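PDB 3Q7T: transcriptional regulatory protein, which probably binds a cis-acting element of its own promoter DNA and may act as a global positive regulator of transcription, including its own. Local coordinates for residues Pro12-Leu17 / Arg38-Gln43; Asp23-Thr28 / Arg106-Ala111; Arg63-Pro68 / Leu92-Trp97; Leu79-Asp84 / Leu99-Thr104. All coordinates share one frame; numbering follows the deposited sequence.

Interaction 1: residues Pro12-Leu17 / Arg38-Gln43; sequences PKHVLL and RCTIGQ
With chi1 at -176°, H14 swings its ring away from its own backbone N, and T40 carries OG1 anti to its carbonyl carbon (chi1 -56°), which brings imidazole and hydroxyl together on one face of two adjacent parallel strands. H14 NE2 and T40 OG1 share a nearly straight hydrogen bond of 2.8 Å. The ring comes edge-on to the neighbouring strand, R38 O lying in its plane 3.3 Å from H14 CD2. On the same face, T40 turns its methyl to L16, with CG2 4.0 Å from L16 CD1. The backbones pair in parallel register through five hydrogen bonds, from R38 N to K13 O through to G42 N to L17 O. The other face is apolar, L17 CB lying 4.1 Å from I41 CB, and F25 of helix 23-31 packs on both. That helix connects the two strands, completing a beta-alpha-beta unit of the CheY-like sheet. At the start of the pair, R38 CG rests 3.8 Å from P12 CG, while R38 NH1 bonds to P34 O. Because H14 ND1 is also engaged, by S50 O, both imidazole nitrogens are held, which should fix the rotation of the ring and link strand 37-42, through H14, to the loop that leads into strand 53-57.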
loop_
_atom_site.group_PDB
_atom_site.type_symbol
_atom_site.label_atom_id
_atom_site.label_comp_id
_atom_site.label_asym_id
_atom_site.label_seq_id
_atom_site.Cartn_x
_atom_site.Cartn_y
_atom_site.Cartn_z
ATOM N N PRO B 12 2.250 -22.737 5.573
ATOM C CA PRO B 12 2.854 -21.576 4.910
ATOM C C PRO B 12 1.867 -20.838 4.004
ATOM O O PRO B 12 0.883 -21.430 3.544
ATOM C CB PRO B 12 3.981 -22.202 4.078
ATOM C CG PRO B 12 3.604 -23.669 3.909
ATOM C CD PRO B 12 2.385 -23.955 4.758
ATOM N N LYS B 13 2.122 -19.554 3.763
ATOM C CA LYS B 13 1.304 -18.771 2.831
ATOM C C LYS B 13 1.833 -18.878 1.396
ATOM O O LYS B 13 3.030 -19.037 1.181
ATOM C CB LYS B 13 1.251 -17.303 3.256
ATOM C CG LYS B 13 0.544 -17.041 4.600
ATOM C CD LYS B 13 -0.946 -17.410 4.555
ATOM C CE LYS B 13 -1.700 -16.876 5.775
ATOM N NZ LYS B 13 -2.503 -15.658 5.458
ATOM N N HIS B 14 0.930 -18.778 0.426
ATOM C CA HIS B 14 1.282 -18.861 -0.984
ATOM C C HIS B 14 1.301 -17.488 -1.697
ATOM O O HIS B 14 0.296 -16.759 -1.749
ATOM C CB HIS B 14 0.343 -19.832 -1.711
ATOM C CG HIS B 14 0.701 -20.041 -3.154
ATOM N ND1 HIS B 14 -0.243 -20.254 -4.137
ATOM C CD2 HIS B 14 1.904 -20.054 -3.779
ATOM C CE1 HIS B 14 0.364 -20.393 -5.305
ATOM N NE2 HIS B 14 1.667 -20.273 -5.114
ATOM N N VAL B 15 2.464 -17.163 -2.253
ATOM C CA VAL B 15 2.695 -15.906 -2.947
ATOM C C VAL B 15 2.982 -16.200 -4.411
ATOM O O VAL B 15 3.917 -16.958 -4.748
ATOM C CB VAL B 15 3.899 -15.162 -2.351
ATOM C CG1 VAL B 15 4.099 -13.820 -3.045
ATOM C CG2 VAL B 15 3.717 -14.976 -0.850
ATOM N N LEU B 16 2.157 -15.626 -5.279
ATOM C CA LEU B 16 2.343 -15.762 -6.715
ATOM C C LEU B 16 2.985 -14.484 -7.257
ATOM O O LEU B 16 2.585 -13.377 -6.904
ATOM C CB LEU B 16 1.016 -16.056 -7.403
ATOM C CG LEU B 16 0.978 -15.931 -8.922
ATOM C CD1 LEU B 16 1.782 -17.055 -9.582
ATOM C CD2 LEU B 16 -0.459 -15.903 -9.431
ATOM N N LEU B 17 4.002 -14.644 -8.097
ATOM C CA LEU B 17 4.761 -13.506 -8.585
ATOM C C LEU B 17 4.695 -13.511 -10.095
ATOM O O LEU B 17 5.041 -14.498 -10.729
ATOM C CB LEU B 17 6.214 -13.600 -8.120
ATOM C CG LEU B 17 6.440 -13.798 -6.614
ATOM C CD1 LEU B 17 7.842 -14.379 -6.332
ATOM C CD2 LEU B 17 6.250 -12.496 -5.868
ATOM N N ARG B 38 5.479 -20.202 0.578
ATOM C CA ARG B 38 5.773 -20.928 -0.651
ATOM C C ARG B 38 5.562 -19.983 -1.830
ATOM O O ARG B 38 4.511 -19.339 -1.940
ATOM C CB ARG B 38 4.849 -22.141 -0.829
ATOM C CG ARG B 38 4.835 -23.128 0.341
ATOM C CD ARG B 38 6.246 -23.440 0.832
ATOM N NE ARG B 38 6.923 -24.457 0.031
ATOM C CZ ARG B 38 8.223 -24.734 0.129
ATOM N NH1 ARG B 38 8.983 -24.052 0.981
ATOM N NH2 ARG B 38 8.769 -25.680 -0.632
ATOM N N CYS B 39 6.542 -19.918 -2.725
ATOM C CA CYS B 39 6.458 -19.023 -3.879
ATOM C C CYS B 39 6.216 -19.740 -5.201
ATOM O O CYS B 39 6.602 -20.889 -5.379
ATOM C CB CYS B 39 7.717 -18.177 -3.986
ATOM S SG CYS B 39 7.968 -17.072 -2.585
ATOM N N THR B 40 5.541 -19.047 -6.108
ATOM C CA THR B 40 5.425 -19.450 -7.499
ATOM C C THR B 40 5.759 -18.200 -8.289
ATOM O O THR B 40 5.378 -17.105 -7.887
ATOM C CB THR B 40 3.997 -19.900 -7.855
ATOM O OG1 THR B 40 3.597 -20.960 -6.983
ATOM C CG2 THR B 40 3.919 -20.387 -9.297
ATOM N N ILE B 41 6.498 -18.342 -9.384
ATOM C CA ILE B 41 6.758 -17.197 -10.263
ATOM C C ILE B 41 6.398 -17.506 -11.714
ATOM O O ILE B 41 6.763 -18.553 -12.238
ATOM C CB ILE B 41 8.203 -16.643 -10.119
ATOM C CG1 ILE B 41 8.448 -15.529 -11.133
ATOM C CG2 ILE B 41 9.231 -17.733 -10.303
ATOM C CD1 ILE B 41 9.562 -14.611 -10.765
ATOM N N GLY B 42 5.650 -16.603 -12.345
ATOM C CA GLY B 42 5.154 -16.797 -13.703
ATOM C C GLY B 42 5.297 -15.534 -14.549
ATOM O O GLY B 42 5.607 -14.467 -14.024
ATOM N N GLN B 43 5.067 -15.646 -15.855
ATOM C CA GLN B 43 5.105 -14.478 -16.728
ATOM C C GLN B 43 3.717 -13.960 -17.114
ATOM O O GLN B 43 3.589 -12.948 -17.798
ATOM C CB GLN B 43 5.903 -14.790 -17.990
ATOM C CG GLN B 43 7.386 -14.921 -17.745
ATOM C CD GLN B 43 8.102 -15.412 -18.964
ATOM O OE1 GLN B 43 8.353 -14.645 -19.897
ATOM N NE2 GLN B 43 8.425 -16.705 -18.981
#

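Interaction 2: residues Asp23-Thr28 / Arg106-Ala111; sequences DLFFQT and RILKSA
L108 reaches from helix 105-116 toward helix 23-31 and sets its CD2 methyl against the ring of F25, level with the ring plane and at its edge, 3.4 Å from F25 CE1. The leucine has CG anti to the backbone N (chi1 -166°), which sends this branch toward the other helix. L24 flanks the same methyl more loosely, its CG 4.3 Å from L108 CD2. T28 meets L108 at about a right angle, T28 OG1 lying 3.5 Å from L108 CD2. Turned back on its own helix, T28 OG1 donates to L24 O over 2.9 Å from above the carbonyl plane, so a buried polar atom is satisfied beside apolar neighbours. These helices are the first and last of the CheY-like fold, laid on one face of its parallel sheet, where F25 touches L79 and A111 touches L77. The axes of the two short segments approach to 9.1 Å and cross at -62°. At the close end, T28 CG2 presses on the backbone of the other helix, 3.6 Å from K109 N, while the end of the lysine chain leads away. Another side of helix 105-116 faces the second subunit, with I107 packing on F83 and S110 on L92 of that chain.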
loop_
_atom_site.group_PDB
_atom_site.type_symbol
_atom_site.label_atom_id
_atom_site.label_comp_id
_atom_site.label_asym_id
_atom_site.label_seq_id
_atom_site.Cartn_x
_atom_site.Cartn_y
_atom_site.Cartn_z
ATOM N N ASP B 23 14.745 -11.318 -11.786
ATOM C CA ASP B 23 15.837 -11.089 -10.829
ATOM C C ASP B 23 15.412 -10.483 -9.479
ATOM O O ASP B 23 15.805 -10.989 -8.432
ATOM C CB ASP B 23 16.997 -10.298 -11.466
ATOM C CG ASP B 23 17.816 -11.147 -12.436
ATOM O OD1 ASP B 23 17.899 -12.388 -12.238
ATOM O OD2 ASP B 23 18.385 -10.579 -13.396
ATOM N N LEU B 24 14.620 -9.416 -9.486
ATOM C CA LEU B 24 14.096 -8.872 -8.219
ATOM C C LEU B 24 13.403 -9.958 -7.395
ATOM O O LEU B 24 13.670 -10.125 -6.207
ATOM C CB LEU B 24 13.118 -7.722 -8.470
ATOM C CG LEU B 24 12.290 -7.204 -7.284
ATOM C CD1 LEU B 24 13.154 -6.508 -6.261
ATOM C CD2 LEU B 24 11.194 -6.253 -7.799
ATOM N N PHE B 25 12.519 -10.701 -8.049
ATOM C CA PHE B 25 11.747 -11.734 -7.371
ATOM C C PHE B 25 12.636 -12.857 -6.844
ATOM O O PHE B 25 12.425 -13.359 -5.740
ATOM C CB PHE B 25 10.660 -12.283 -8.299
ATOM C CG PHE B 25 9.525 -11.311 -8.553
ATOM C CD1 PHE B 25 9.296 -10.245 -7.698
ATOM C CD2 PHE B 25 8.678 -11.477 -9.639
ATOM C CE1 PHE B 25 8.248 -9.347 -7.932
ATOM C CE2 PHE B 25 7.628 -10.589 -9.865
ATOM C CZ PHE B 25 7.419 -9.524 -9.008
ATOM N N PHE B 26 13.640 -13.237 -7.629
ATOM C CA PHE B 26 14.562 -14.282 -7.217
ATOM C C PHE B 26 15.223 -13.851 -5.921
ATOM O O PHE B 26 15.239 -14.588 -4.937
ATOM C CB PHE B 26 15.626 -14.544 -8.302
ATOM C CG PHE B 26 16.623 -15.614 -7.931
ATOM C CD1 PHE B 26 16.341 -16.956 -8.160
ATOM C CD2 PHE B 26 17.835 -15.280 -7.347
ATOM C CE1 PHE B 26 17.255 -17.951 -7.812
ATOM C CE2 PHE B 26 18.760 -16.266 -6.997
ATOM C CZ PHE B 26 18.467 -17.605 -7.228
ATOM N N GLN B 27 15.770 -12.644 -5.918
ATOM C CA GLN B 27 16.441 -12.153 -4.729
ATOM C C GLN B 27 15.481 -12.049 -3.535
ATOM O O GLN B 27 15.882 -12.222 -2.395
ATOM C CB GLN B 27 17.117 -10.819 -5.017
ATOM C CG GLN B 27 18.049 -10.372 -3.915
ATOM C CD GLN B 27 18.925 -11.504 -3.406
ATOM O OE1 GLN B 27 19.582 -12.205 -4.188
ATOM N NE2 GLN B 27 18.931 -11.695 -2.089
ATOM N N THR B 28 14.207 -11.784 -3.798
ATOM C CA THR B 28 13.251 -11.621 -2.708
ATOM C C THR B 28 12.904 -12.958 -2.078
ATOM O O THR B 28 12.809 -13.062 -0.864
ATOM C CB THR B 28 11.956 -10.929 -3.165
ATOM O OG1 THR B 28 12.265 -9.633 -3.680
ATOM C CG2 THR B 28 11.006 -10.774 -1.989
ATOM N N ARG B 106 14.695 -6.236 -0.350
ATOM C CA ARG B 106 14.337 -5.980 1.041
ATOM C C ARG B 106 12.939 -5.349 1.134
ATOM O O ARG B 106 12.130 -5.736 1.969
ATOM C CB ARG B 106 15.372 -5.061 1.722
ATOM C CG ARG B 106 16.782 -5.634 1.800
ATOM C CD ARG B 106 17.756 -4.613 2.403
ATOM N NE ARG B 106 17.477 -4.356 3.814
ATOM C CZ ARG B 106 17.683 -3.192 4.424
ATOM N NH1 ARG B 106 18.171 -2.156 3.750
ATOM N NH2 ARG B 106 17.385 -3.065 5.713
ATOM N N ILE B 107 12.674 -4.362 0.287
ATOM C CA ILE B 107 11.373 -3.705 0.279
ATOM C C ILE B 107 10.302 -4.706 -0.064
ATOM O O ILE B 107 9.300 -4.812 0.644
ATOM C CB ILE B 107 11.341 -2.497 -0.676
ATOM C CG1 ILE B 107 12.202 -1.371 -0.097
ATOM C CG2 ILE B 107 9.909 -2.018 -0.887
ATOM C CD1 ILE B 107 12.359 -0.185 -1.022
ATOM N N LEU B 108 10.534 -5.494 -1.110
ATOM C CA LEU B 108 9.536 -6.476 -1.505
ATOM C C LEU B 108 9.247 -7.487 -0.404
ATOM O O LEU B 108 8.092 -7.813 -0.132
ATOM C CB LEU B 108 9.933 -7.191 -2.798
ATOM C CG LEU B 108 8.758 -7.967 -3.394
ATOM C CD1 LEU B 108 7.548 -7.047 -3.518
ATOM C CD2 LEU B 108 9.131 -8.565 -4.733
ATOM N N LYS B 109 10.297 -7.986 0.231
ATOM C CA LYS B 109 10.131 -8.984 1.277
ATOM C C LYS B 109 9.297 -8.409 2.443
ATOM O O LYS B 109 8.368 -9.055 2.920
ATOM C CB LYS B 109 11.514 -9.521 1.704
ATOM C CG LYS B 109 11.815 -9.538 3.186
ATOM C CD LYS B 109 11.301 -10.791 3.826
ATOM C CE LYS B 109 11.437 -10.727 5.344
ATOM N NZ LYS B 109 12.848 -10.882 5.807
ATOM N N SER B 110 9.608 -7.185 2.865
ATOM C CA SER B 110 8.909 -6.539 3.975
ATOM C C SER B 110 7.433 -6.261 3.658
ATOM O O SER B 110 6.577 -6.371 4.542
ATOM C CB SER B 110 9.587 -5.218 4.336
ATOM O OG SER B 110 10.951 -5.397 4.645
ATOM N N ALA B 111 7.152 -5.882 2.411
ATOM C CA ALA B 111 5.781 -5.708 1.925
ATOM C C ALA B 111 4.988 -7.001 1.963
ATOM O O ALA B 111 3.861 -7.038 2.461
ATOM C CB ALA B 111 5.768 -5.125 0.495
#

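Interaction 3: residues Arg63-Pro68 / Leu92-Trp97; sequences REIRSP and LDRGFW
R94 follows the last turn of helix 85-93, where G95, with a positive phi of 87°, forms a Schellman motif, and it presents NE and NH2 together to one carbonyl oxygen of the 63-68 loop. NE and NH2 of R94 both donate to I65 O, at 2.8 and 2.7 Å, with the oxygen in the guanidinium plane. R63 O lies 3.6 Å above one face of this group, and F96 CD2 comes over the opposite face. The backbone adds a nearly straight hydrogen bond from S67 N to R94 O of 2.9 Å. The F96 ring packs on the loop, F96 CZ lying 3.5 Å from R66 CA and 4.2 Å from I65 CD1; V76 and V78 of strand 76-80 pack on F96 in turn. Further out, D90 forms a salt bridge with R94 NH1, and P62 O takes a weak bond from NH2, so the guanidinium is positioned from the helix as well as from the loop. At the outer margin, one water donates to D93 O at 3.1 Å and weakly to S67 O at 3.4 Å.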
loop_
_atom_site.group_PDB
_atom_site.type_symbol
_atom_site.label_atom_id
_atom_site.label_comp_id
_atom_site.label_asym_id
_atom_site.label_seq_id
_atom_site.Cartn_x
_atom_site.Cartn_y
_atom_site.Cartn_z
ATOM N N ARG B 63 -6.475 -5.741 -17.782
ATOM C CA ARG B 63 -7.197 -4.478 -17.633
ATOM C C ARG B 63 -8.597 -4.653 -17.042
ATOM O O ARG B 63 -9.138 -3.745 -16.406
ATOM C CB ARG B 63 -7.309 -3.775 -18.990
ATOM C CG ARG B 63 -5.993 -3.173 -19.501
ATOM C CD ARG B 63 -6.132 -2.659 -20.942
ATOM N NE ARG B 63 -6.242 -3.758 -21.908
ATOM C CZ ARG B 63 -7.356 -4.107 -22.560
ATOM N NH1 ARG B 63 -8.495 -3.440 -22.379
ATOM N NH2 ARG B 63 -7.325 -5.129 -23.410
ATOM N N GLU B 64 -9.195 -5.815 -17.263
ATOM C CA GLU B 64 -10.598 -5.970 -16.916
ATOM C C GLU B 64 -10.803 -6.530 -15.528
ATOM O O GLU B 64 -11.929 -6.736 -15.118
ATOM C CB GLU B 64 -11.324 -6.862 -17.939
ATOM C CG GLU B 64 -11.052 -8.360 -17.779
ATOM C CD GLU B 64 -9.698 -8.789 -18.345
ATOM O OE1 GLU B 64 -9.010 -7.956 -18.988
ATOM O OE2 GLU B 64 -9.334 -9.971 -18.153
ATOM N N ILE B 65 -9.725 -6.829 -14.813
ATOM C CA ILE B 65 -9.887 -7.459 -13.514
ATOM C C ILE B 65 -9.762 -6.515 -12.316
ATOM O O ILE B 65 -9.134 -5.443 -12.375
ATOM C CB ILE B 65 -8.971 -8.676 -13.319
ATOM C CG1 ILE B 65 -7.570 -8.248 -12.899
ATOM C CG2 ILE B 65 -8.955 -9.551 -14.570
ATOM C CD1 ILE B 65 -6.857 -9.321 -12.109
ATOM N N ARG B 66 -10.375 -6.950 -11.225
ATOM C CA ARG B 66 -10.416 -6.201 -9.992
ATOM C C ARG B 66 -10.581 -7.244 -8.890
ATOM O O ARG B 66 -10.806 -8.427 -9.165
ATOM C CB ARG B 66 -11.603 -5.219 -10.012
ATOM C CG ARG B 66 -12.944 -5.906 -10.239
ATOM C CD ARG B 66 -13.800 -5.757 -9.018
ATOM N NE ARG B 66 -14.781 -6.816 -8.865
ATOM C CZ ARG B 66 -15.850 -6.703 -8.086
ATOM N NH1 ARG B 66 -16.052 -5.576 -7.401
ATOM N NH2 ARG B 66 -16.711 -7.704 -7.981
ATOM N N SER B 67 -10.472 -6.821 -7.643
ATOM C CA SER B 67 -10.755 -7.734 -6.546
ATOM C C SER B 67 -11.830 -7.114 -5.669
ATOM O O SER B 67 -11.813 -5.898 -5.435
ATOM C CB SER B 67 -9.494 -7.998 -5.729
ATOM O OG SER B 67 -9.570 -7.286 -4.526
ATOM N N PRO B 68 -12.771 -7.936 -5.170
ATOM C CA PRO B 68 -12.805 -9.398 -5.300
ATOM C C PRO B 68 -13.258 -9.864 -6.669
ATOM O O PRO B 68 -13.294 -11.076 -6.897
ATOM C CB PRO B 68 -13.835 -9.813 -4.240
ATOM C CG PRO B 68 -14.731 -8.626 -4.092
ATOM C CD PRO B 68 -13.864 -7.429 -4.313
ATOM N N LEU B 92 -6.349 1.437 -6.863
ATOM C CA LEU B 92 -6.905 1.446 -5.516
ATOM C C LEU B 92 -8.422 1.166 -5.485
ATOM O O LEU B 92 -8.901 0.424 -4.628
ATOM C CB LEU B 92 -6.593 2.780 -4.815
ATOM C CG LEU B 92 -5.121 3.102 -4.539
ATOM C CD1 LEU B 92 -4.917 4.589 -4.204
ATOM C CD2 LEU B 92 -4.543 2.182 -3.447
ATOM N N ASP B 93 -9.163 1.790 -6.397
ATOM C CA ASP B 93 -10.597 1.506 -6.594
ATOM C C ASP B 93 -10.899 0.052 -7.003
ATOM O O ASP B 93 -11.916 -0.507 -6.621
ATOM C CB ASP B 93 -11.192 2.481 -7.623
ATOM C CG ASP B 93 -11.311 3.915 -7.072
ATOM O OD1 ASP B 93 -11.065 4.127 -5.866
ATOM O OD2 ASP B 93 -11.666 4.833 -7.831
ATOM N N ARG B 94 -10.007 -0.566 -7.769
ATOM C CA ARG B 94 -10.156 -1.982 -8.094
ATOM C C ARG B 94 -9.771 -2.885 -6.920
ATOM O O ARG B 94 -9.829 -4.101 -7.030
ATOM C CB ARG B 94 -9.309 -2.323 -9.330
ATOM C CG ARG B 94 -9.760 -1.570 -10.582
ATOM C CD ARG B 94 -8.677 -1.519 -11.656
ATOM N NE ARG B 94 -8.300 -2.826 -12.185
ATOM C CZ ARG B 94 -7.332 -3.001 -13.092
ATOM N NH1 ARG B 94 -6.662 -1.953 -13.564
ATOM N NH2 ARG B 94 -7.032 -4.216 -13.538
ATOM N N GLY B 95 -9.356 -2.294 -5.804
ATOM C CA GLY B 95 -8.930 -3.079 -4.649
ATOM C C GLY B 95 -7.467 -3.513 -4.624
ATOM O O GLY B 95 -7.097 -4.404 -3.862
ATOM N N PHE B 96 -6.621 -2.883 -5.436
ATOM C CA PHE B 96 -5.207 -3.268 -5.484
ATOM C C PHE B 96 -4.312 -2.229 -4.835
ATOM O O PHE B 96 -4.418 -1.047 -5.140
ATOM C CB PHE B 96 -4.742 -3.442 -6.930
ATOM C CG PHE B 96 -5.545 -4.434 -7.716
ATOM C CD1 PHE B 96 -6.057 -5.570 -7.113
ATOM C CD2 PHE B 96 -5.783 -4.233 -9.063
ATOM C CE1 PHE B 96 -6.787 -6.500 -7.855
ATOM C CE2 PHE B 96 -6.512 -5.148 -9.799
ATOM C CZ PHE B 96 -6.999 -6.284 -9.207
ATOM N N TRP B 97 -3.402 -2.666 -3.968
ATOM C CA TRP B 97 -2.332 -1.787 -3.512
ATOM C C TRP B 97 -1.246 -1.741 -4.580
ATOM O O TRP B 97 -1.182 -2.622 -5.433
ATOM C CB TRP B 97 -1.734 -2.296 -2.211
ATOM C CG TRP B 97 -2.627 -2.085 -1.079
ATOM C CD1 TRP B 97 -3.305 -3.039 -0.373
ATOM C CD2 TRP B 97 -2.988 -0.823 -0.506
ATOM N NE1 TRP B 97 -4.062 -2.443 0.618
ATOM C CE2 TRP B 97 -3.882 -1.084 0.556
ATOM C CE3 TRP B 97 -2.647 0.507 -0.792
ATOM C CZ2 TRP B 97 -4.440 -0.061 1.337
ATOM C CZ3 TRP B 97 -3.192 1.518 -0.012
ATOM C CH2 TRP B 97 -4.080 1.228 1.039
HETATM O O HOH W 1 -13.581 -3.060 -6.215
#

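Interaction 4: residues Leu79-Asp84 / Leu99-Thr104; sequences LLDFFD and LIRPIT
The R101 guanidinium carries D81 OD1 over one face, 3.5 Å above its plane, with L79 CD1 at its edge. The carboxylate plane is turned 52° from it and no N-H points at the oxygen, so the long salt bridge, 3.7 Å from D81 OD1 to R101 NH1, rests on charge alone. The stronger partner of R101 is E57, which pairs with NH2. D81 also lays its CB on a face of the F82 ring. Between the strands, L80 N binds L99 O and R101 N binds L80 O. L79 and L99 lie side by side on one face of the sheet; on the other, L80 CD1 and I100 CD1 are unusually tight at 3.3 Å. I100 CD1 also comes 3.4 Å from F82 O. These are the C-terminal ends of two parallel strands joined through helix 85-93, and R101, before the cis peptide to P102 just after the last strand, probably occupies the place of the conserved lysine of CheY-like receiver domains.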
loop_
_atom_site.group_PDB
_atom_site.type_symbol
_atom_site.label_atom_id
_atom_site.label_comp_id
_atom_site.label_asym_id
_atom_site.label_seq_id
_atom_site.Cartn_x
_atom_site.Cartn_y
_atom_site.Cartn_z
ATOM N N LEU B 79 3.054 -3.655 -9.252
ATOM C CA LEU B 79 4.328 -2.952 -9.320
ATOM C C LEU B 79 4.359 -2.030 -10.523
ATOM O O LEU B 79 4.210 -2.467 -11.659
ATOM C CB LEU B 79 5.505 -3.940 -9.379
ATOM C CG LEU B 79 5.587 -4.983 -8.263
ATOM C CD1 LEU B 79 6.872 -5.796 -8.394
ATOM C CD2 LEU B 79 5.488 -4.358 -6.867
ATOM N N LEU B 80 4.559 -0.749 -10.252
ATOM C CA LEU B 80 4.493 0.279 -11.264
ATOM C C LEU B 80 5.887 0.830 -11.595
ATOM O O LEU B 80 6.734 0.984 -10.720
ATOM C CB LEU B 80 3.585 1.418 -10.780
ATOM C CG LEU B 80 2.059 1.198 -10.788
ATOM C CD1 LEU B 80 1.327 2.332 -10.058
ATOM C CD2 LEU B 80 1.551 1.077 -12.218
ATOM N N ASP B 81 6.111 1.144 -12.863
ATOM C CA ASP B 81 7.322 1.856 -13.251
ATOM C C ASP B 81 7.260 3.333 -12.860
ATOM O O ASP B 81 8.229 3.882 -12.340
ATOM C CB ASP B 81 7.566 1.718 -14.746
ATOM C CG ASP B 81 7.963 0.305 -15.144
ATOM O OD1 ASP B 81 8.254 -0.515 -14.247
ATOM O OD2 ASP B 81 7.997 0.019 -16.359
ATOM N N PHE B 82 6.109 3.959 -13.099
ATOM C CA PHE B 82 5.953 5.393 -12.937
ATOM C C PHE B 82 4.714 5.725 -12.132
ATOM O O PHE B 82 3.787 4.921 -12.040
ATOM C CB PHE B 82 5.774 6.078 -14.297
ATOM C CG PHE B 82 6.752 5.649 -15.340
ATOM C CD1 PHE B 82 8.029 6.172 -15.362
ATOM C CD2 PHE B 82 6.378 4.756 -16.328
ATOM C CE1 PHE B 82 8.939 5.790 -16.339
ATOM C CE2 PHE B 82 7.277 4.367 -17.307
ATOM C CZ PHE B 82 8.563 4.886 -17.312
ATOM N N PHE B 83 4.698 6.930 -11.567
ATOM C CA PHE B 83 3.488 7.494 -11.012
ATOM C C PHE B 83 2.630 8.116 -12.112
ATOM O O PHE B 83 3.121 8.850 -12.967
ATOM C CB PHE B 83 3.805 8.558 -9.974
ATOM C CG PHE B 83 2.579 9.262 -9.443
ATOM C CD1 PHE B 83 1.812 8.687 -8.444
ATOM C CD2 PHE B 83 2.196 10.495 -9.952
ATOM C CE1 PHE B 83 0.683 9.337 -7.948
ATOM C CE2 PHE B 83 1.072 11.145 -9.464
ATOM C CZ PHE B 83 0.316 10.568 -8.452
ATOM N N ASP B 84 1.346 7.795 -12.082
ATOM C CA ASP B 84 0.342 8.461 -12.895
ATOM C C ASP B 84 -0.903 8.451 -12.022
ATOM O O ASP B 84 -1.247 7.404 -11.450
ATOM C CB ASP B 84 0.123 7.701 -14.200
ATOM C CG ASP B 84 -1.055 8.239 -15.007
ATOM O OD1 ASP B 84 -0.911 9.310 -15.627
ATOM O OD2 ASP B 84 -2.119 7.577 -15.049
ATOM N N LEU B 99 3.078 -0.475 -5.650
ATOM C CA LEU B 99 4.376 0.090 -5.331
ATOM C C LEU B 99 4.944 0.650 -6.602
ATOM O O LEU B 99 4.903 0.009 -7.654
ATOM C CB LEU B 99 5.324 -0.962 -4.765
ATOM C CG LEU B 99 5.142 -1.309 -3.292
ATOM C CD1 LEU B 99 6.176 -2.368 -2.887
ATOM C CD2 LEU B 99 5.267 -0.061 -2.424
ATOM N N ILE B 100 5.472 1.855 -6.492
ATOM C CA ILE B 100 6.160 2.497 -7.585
ATOM C C ILE B 100 7.641 2.248 -7.382
ATOM O O ILE B 100 8.138 2.284 -6.255
ATOM C CB ILE B 100 5.932 4.029 -7.561
ATOM C CG1 ILE B 100 4.447 4.366 -7.422
ATOM C CG2 ILE B 100 6.484 4.658 -8.822
ATOM C CD1 ILE B 100 3.693 4.277 -8.721
ATOM N N ARG B 101 8.357 2.001 -8.464
ATOM C CA ARG B 101 9.808 1.977 -8.382
ATOM C C ARG B 101 10.350 3.351 -7.988
ATOM O O ARG B 101 9.718 4.378 -8.264
ATOM C CB ARG B 101 10.382 1.524 -9.710
ATOM C CG ARG B 101 9.659 0.291 -10.163
ATOM C CD ARG B 101 10.479 -0.636 -10.997
ATOM N NE ARG B 101 9.844 -1.945 -10.917
ATOM C CZ ARG B 101 10.016 -2.925 -11.791
ATOM N NH1 ARG B 101 10.821 -2.768 -12.834
ATOM N NH2 ARG B 101 9.386 -4.067 -11.610
ATOM N N PRO B 102 11.544 3.379 -7.372
ATOM C CA PRO B 102 12.450 2.230 -7.205
ATOM C C PRO B 102 11.980 1.194 -6.182
ATOM O O PRO B 102 11.359 1.565 -5.186
ATOM C CB PRO B 102 13.756 2.884 -6.717
ATOM C CG PRO B 102 13.604 4.366 -6.996
ATOM C CD PRO B 102 12.136 4.628 -6.864
ATOM N N ILE B 103 12.284 -0.078 -6.425
ATOM C CA ILE B 103 11.975 -1.161 -5.476
ATOM C C ILE B 103 13.199 -2.076 -5.309
ATOM O O ILE B 103 14.004 -2.222 -6.229
ATOM C CB ILE B 103 10.725 -1.981 -5.924
ATOM C CG1 ILE B 103 9.471 -1.122 -5.807
ATOM C CG2 ILE B 103 10.511 -3.219 -5.068
ATOM C CD1 ILE B 103 9.299 -0.522 -4.413
ATOM N N THR B 104 13.347 -2.672 -4.134
ATOM C CA THR B 104 14.441 -3.603 -3.878
ATOM C C THR B 104 13.887 -4.888 -3.273
ATOM O O THR B 104 12.725 -4.932 -2.876
ATOM C CB THR B 104 15.460 -3.035 -2.879
ATOM O OG1 THR B 104 14.876 -3.019 -1.578
ATOM C CG2 THR B 104 15.905 -1.633 -3.269
#

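All four interactions lie in one CheY-like domain, built on a parallel sheet whose order is 37-42, 13-18, 53-57, 76-80, 97-100. Interactions 1 and 4 join the strand pairs at its two ends, their centres about 20 Å apart on opposite sides of the chain's centre. Interaction 2 touches both, so helix 23-31 meets both strand pairs; its L24 also packs on I103 and T104 of interaction 4. Along the chain, interactions 3 and 4 are nested inside the loop closed by interaction 2. Interaction 3, centred about 17 Å from interaction 4, is joined to it by helix 85-93. Interactions 2, 3 and 4 all reach the second subunit, whereas interaction 1 does not, which places the dimer interface away from strand 37-42.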